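Local atomic coordinates of 2-Cys peroxiredoxin (Plasmodium yoelii, PDB entry 2H01), a protein that probably reduces hydrogen peroxide and organic hydroperoxides to water and alcohols, as a thiol-dependent peroxidase of the peroxiredoxin family. Residues P7-E12 / K105-S110; L36-L41 / R109-L114. One frame throughout, in Å; residues are numbered along the deposited sequence.

Interaction 1. Residues P7-E12 / K105-S110; sequences PSFKAE and KSIARS
I107 packs against F9 and A11 where the short helix 106-110 of this thioredoxin-fold peroxiredoxin meets the start of strand 10-14. This apolar centre is tightly packed. F9 CB lies 3.6 Å from I107 CG1, and the two side chains cross at about a right angle. The branches of I107 divide the work: CG2 stands 4.0 Å from F9 CD2, while CG1 carries CD1 to within 3.8 Å of A11 CB. The first torsion of F9 (chi1 61°), which sets CG between the backbone N and the carbonyl carbon, turns the ring so that CG and CD2 lie along I107, with I107 CG1 approaching obliquely. L36 and F38 of strand 33-38 also touch F9 and I107, respectively.

A second close contact, only partly exposed, joins P7 to the last helical turn, with P7 CB 3.6 Å from S110 CB. The loose side is that of S8 and K10, which are exposed and direct their CB atoms away from the helix, whereas F9 and A11, alternating with them, direct theirs toward it. No hydrogen bond joins the two segments. The S110 hydroxyl is committed within the helix: OG donates to I107 O at 2.7 Å, with a C=O...OG angle of 122° and OG tilted 15° from the carbonyl plane.

Interaction 2. Residues L36-L41 / R109-L114; sequences LYFYPL and RSYDVL
The bond from D112 N to R109 O, 2.8 Å long, belongs to the turn from which Y111 and V113 both point toward L36 and F38. Together with the bond from V113 N to A108 O, it completes a Schellman motif, in which D112 takes the positive phi that ends helix 106-110. The two residues flanking D112 meet the central strand 33-38 of the thioredoxin fold on the sheet face opposite the one where Y37 and Y39 touch helix 49-56.

V113 CG2 comes down on the F38 ring 3.9 Å from the centroid and 6° off the normal. All but one of the ring carbons lie within 4.2 Å of it, so this is a well-centred CH-pi contact. A second one runs the other way: L36, with CG anti to its backbone N (chi1 173°), extends CD2 toward Y111 and over a face of that ring, 4.2 Å from the centroid and displaced toward the rim. Between the two, the F38 and Y111 rings meet obliquely, with planes at 45° and centroids 6.0 Å apart, and the closest atoms are F38 CZ and Y111 CD2. Y111 OH lies beyond this apolar patch and makes a weak hydrogen bond to P7 O.

All four touching residues are buried, and no hydrogen bond links the segments. Cohesion across the contact probably rests on burial of apolar surface and on dispersion, including the two CH-pi contacts.

How the interactions relate
Interaction 1 holds helix 106-110 itself, interaction 2 the turn that ends it; both reach one mixed sheet, and their segments share R109 and S110. Interaction 2 is the deeper: its centre is about 9 Å from the centre of the chain, against about 12 Å for interaction 1, and all four of its touching residues are buried, against two of five. It reaches the central strand 33-38, whereas interaction 1 reaches strand 10-14 and the loop leading into it. Interaction 1 grades from an aliphatic and aromatic centre to a proline-serine margin, while interaction 2 is dominated by ring faces and methyl groups. The two adjoin, since A108 CA lies 3.8 Å from F38 CE2.

Interaction 1. Residues P7-E12 / K105-S110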
# COMPACT_ATOMS: atom_id res chain seq x y z
N PRO A 7 7.35 -10.17 2.24
CA PRO A 7 7.22 -10.51 3.66
C PRO A 7 5.76 -10.61 4.07
O PRO A 7 5.04 -9.61 4.06
CB PRO A 7 7.95 -9.37 4.35
CG PRO A 7 9.05 -9.08 3.38
CD PRO A 7 8.31 -9.07 2.06
N SER A 8 5.32 -11.81 4.43
CA SER A 8 3.92 -11.99 4.79
C SER A 8 3.54 -11.36 6.12
O SER A 8 4.39 -10.85 6.86
CB SER A 8 3.56 -13.48 4.79
OG SER A 8 4.36 -14.20 5.72
N PHE A 9 2.24 -11.35 6.41
CA PHE A 9 1.73 -10.80 7.66
C PHE A 9 0.26 -11.14 7.88
O PHE A 9 -0.46 -11.52 6.95
CB PHE A 9 1.95 -9.27 7.72
CG PHE A 9 1.25 -8.50 6.63
CD1 PHE A 9 -0.13 -8.37 6.62
CD2 PHE A 9 1.98 -7.92 5.59
CE1 PHE A 9 -0.78 -7.68 5.60
CE2 PHE A 9 1.34 -7.23 4.57
CZ PHE A 9 -0.04 -7.10 4.57
N LYS A 10 -0.14 -11.08 9.13
CA LYS A 10 -1.52 -11.23 9.54
C LYS A 10 -1.88 -10.10 10.49
O LYS A 10 -1.48 -10.10 11.63
CB LYS A 10 -1.71 -12.57 10.25
CG LYS A 10 -3.10 -13.13 10.11
CD LYS A 10 -3.60 -13.79 11.37
CE LYS A 10 -2.63 -14.82 11.90
NZ LYS A 10 -2.95 -16.20 11.46
N ALA A 11 -2.62 -9.12 10.00
CA ALA A 11 -2.93 -7.95 10.83
C ALA A 11 -4.40 -7.64 11.06
O ALA A 11 -5.25 -8.01 10.26
CB ALA A 11 -2.24 -6.71 10.25
N GLU A 12 -4.68 -6.96 12.17
CA GLU A 12 -6.03 -6.53 12.49
C GLU A 12 -6.31 -5.44 11.47
O GLU A 12 -5.38 -4.79 10.99
CB GLU A 12 -6.12 -5.94 13.91
CG GLU A 12 -5.94 -6.94 15.06
CD GLU A 12 -6.96 -8.07 15.04
OE1 GLU A 12 -6.89 -8.93 14.13
OE2 GLU A 12 -7.85 -8.11 15.93
N LYS A 105 4.70 -3.48 15.33
CA LYS A 105 5.74 -2.91 14.49
C LYS A 105 6.43 -3.92 13.57
O LYS A 105 7.33 -3.56 12.82
CB LYS A 105 6.77 -2.16 15.32
CG LYS A 105 6.25 -0.89 15.94
CD LYS A 105 7.32 -0.12 16.66
CE LYS A 105 6.73 0.72 17.76
NZ LYS A 105 5.81 1.72 17.21
N SER A 106 5.93 -5.15 13.58
CA SER A 106 6.54 -6.24 12.85
C SER A 106 6.53 -6.07 11.34
O SER A 106 7.49 -6.38 10.67
CB SER A 106 5.93 -7.58 13.28
OG SER A 106 4.61 -7.76 12.81
N ILE A 107 5.43 -5.57 10.81
CA ILE A 107 5.27 -5.42 9.37
C ILE A 107 6.23 -4.37 8.83
O ILE A 107 6.98 -4.64 7.90
CB ILE A 107 3.81 -5.10 9.01
CG1 ILE A 107 2.90 -6.24 9.46
CG2 ILE A 107 3.67 -4.85 7.54
CD1 ILE A 107 1.47 -5.87 9.71
N ALA A 108 6.22 -3.19 9.44
CA ALA A 108 7.15 -2.15 9.06
C ALA A 108 8.55 -2.70 9.08
O ALA A 108 9.34 -2.40 8.20
CB ALA A 108 7.02 -0.95 9.95
N ARG A 109 8.86 -3.51 10.08
CA ARG A 109 10.22 -4.01 10.21
C ARG A 109 10.58 -4.94 9.04
O ARG A 109 11.64 -4.80 8.43
CB ARG A 109 10.38 -4.76 11.54
CG ARG A 109 11.83 -4.94 11.99
CD ARG A 109 11.94 -5.90 13.18
NE ARG A 109 11.03 -5.53 14.27
CZ ARG A 109 11.21 -4.48 15.07
NH1 ARG A 109 12.27 -3.70 14.91
NH2 ARG A 109 10.32 -4.21 16.02
N SER A 110 9.69 -5.89 8.74
CA SER A 110 9.92 -6.85 7.66
C SER A 110 10.14 -6.17 6.31
O SER A 110 10.84 -6.71 5.44
CB SER A 110 8.75 -7.83 7.56
OG SER A 110 7.55 -7.18 7.19

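Interaction 2. Residues L36-L41 / R109-L114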
# COMPACT_ATOMS: atom_id res chain seq x y z
N LEU A 36 0.50 -1.87 -1.06
CA LEU A 36 0.68 -1.68 0.38
C LEU A 36 1.47 -0.40 0.58
O LEU A 36 2.55 -0.24 -0.00
CB LEU A 36 1.46 -2.85 0.98
CG LEU A 36 1.84 -2.67 2.47
CD1 LEU A 36 0.59 -2.73 3.33
CD2 LEU A 36 2.84 -3.74 2.91
N TYR A 37 0.95 0.52 1.39
CA TYR A 37 1.66 1.77 1.64
C TYR A 37 1.77 2.05 3.13
O TYR A 37 0.91 1.65 3.91
CB TYR A 37 0.98 2.95 0.92
CG TYR A 37 -0.38 3.36 1.46
CD1 TYR A 37 -1.55 2.78 0.99
CD2 TYR A 37 -0.49 4.35 2.44
CE1 TYR A 37 -2.81 3.18 1.46
CE2 TYR A 37 -1.74 4.75 2.93
CZ TYR A 37 -2.89 4.16 2.43
OH TYR A 37 -4.11 4.57 2.90
N PHE A 38 2.84 2.75 3.52
CA PHE A 38 3.08 3.07 4.92
C PHE A 38 3.10 4.57 5.23
O PHE A 38 3.55 5.38 4.43
CB PHE A 38 4.43 2.52 5.40
CG PHE A 38 4.50 1.02 5.45
CD1 PHE A 38 4.81 0.28 4.32
CD2 PHE A 38 4.26 0.35 6.65
CE1 PHE A 38 4.88 -1.12 4.37
CE2 PHE A 38 4.33 -1.05 6.72
CZ PHE A 38 4.64 -1.79 5.57
N TYR A 39 2.59 4.93 6.39
CA TYR A 39 2.64 6.31 6.84
C TYR A 39 2.99 6.22 8.33
O TYR A 39 2.71 5.22 8.98
CB TYR A 39 1.32 7.05 6.58
CG TYR A 39 0.09 6.46 7.24
CD1 TYR A 39 -0.57 5.37 6.68
CD2 TYR A 39 -0.41 7.01 8.43
CE1 TYR A 39 -1.71 4.84 7.28
CE2 TYR A 39 -1.53 6.48 9.05
CZ TYR A 39 -2.18 5.40 8.46
OH TYR A 39 -3.29 4.88 9.06
N PRO A 40 3.63 7.26 8.87
CA PRO A 40 4.03 7.31 10.28
C PRO A 40 2.93 7.10 11.32
O PRO A 40 2.91 6.10 12.04
CB PRO A 40 4.66 8.70 10.42
CG PRO A 40 5.15 9.01 9.04
CD PRO A 40 4.03 8.50 8.17
N LEU A 41 2.01 8.05 11.38
CA LEU A 41 0.96 8.01 12.39
C LEU A 41 -0.38 8.60 12.01
O LEU A 41 -0.51 9.36 11.05
CB LEU A 41 1.44 8.76 13.63
CG LEU A 41 2.72 8.32 14.32
CD1 LEU A 41 3.17 9.41 15.28
CD2 LEU A 41 2.48 7.00 15.04
N ARG A 109 8.86 -3.51 10.08
CA ARG A 109 10.22 -4.01 10.21
C ARG A 109 10.58 -4.94 9.04
O ARG A 109 11.64 -4.80 8.43
CB ARG A 109 10.38 -4.76 11.54
CG ARG A 109 11.83 -4.94 11.99
CD ARG A 109 11.94 -5.90 13.18
NE ARG A 109 11.03 -5.53 14.27
CZ ARG A 109 11.21 -4.48 15.07
NH1 ARG A 109 12.27 -3.70 14.91
NH2 ARG A 109 10.32 -4.21 16.02
N SER A 110 9.69 -5.89 8.74
CA SER A 110 9.92 -6.85 7.66
C SER A 110 10.14 -6.17 6.31
O SER A 110 10.84 -6.71 5.44
CB SER A 110 8.75 -7.83 7.56
OG SER A 110 7.55 -7.18 7.19
N TYR A 111 9.56 -4.99 6.13
CA TYR A 111 9.69 -4.24 4.89
C TYR A 111 10.78 -3.19 4.98
O TYR A 111 10.98 -2.40 4.06
CB TYR A 111 8.33 -3.62 4.53
CG TYR A 111 7.35 -4.64 3.96
CD1 TYR A 111 7.30 -4.89 2.59
CD2 TYR A 111 6.55 -5.41 4.79
CE1 TYR A 111 6.48 -5.89 2.06
CE2 TYR A 111 5.72 -6.42 4.27
CZ TYR A 111 5.69 -6.65 2.91
OH TYR A 111 4.87 -7.63 2.38
N ASP A 112 11.51 -3.20 6.10
CA ASP A 112 12.61 -2.26 6.33
C ASP A 112 12.23 -0.80 6.22
O ASP A 112 12.94 -0.01 5.59
CB ASP A 112 13.77 -2.52 5.38
CG ASP A 112 14.61 -3.71 5.79
OD1 ASP A 112 14.82 -3.90 7.01
OD2 ASP A 112 15.06 -4.45 4.89
N VAL A 113 11.12 -0.43 6.85
CA VAL A 113 10.66 0.95 6.82
C VAL A 113 10.28 1.40 8.21
O VAL A 113 9.46 2.30 8.39
CB VAL A 113 9.45 1.13 5.88
CG1 VAL A 113 9.86 0.83 4.46
CG2 VAL A 113 8.31 0.22 6.32
N LEU A 114 10.88 0.77 9.21
CA LEU A 114 10.61 1.16 10.59
C LEU A 114 11.66 2.20 10.97
O LEU A 114 12.86 1.93 10.90
CB LEU A 114 10.70 -0.05 11.52
CG LEU A 114 10.40 0.26 12.99
CD1 LEU A 114 9.02 0.89 13.13
CD2 LEU A 114 10.48 -1.03 13.80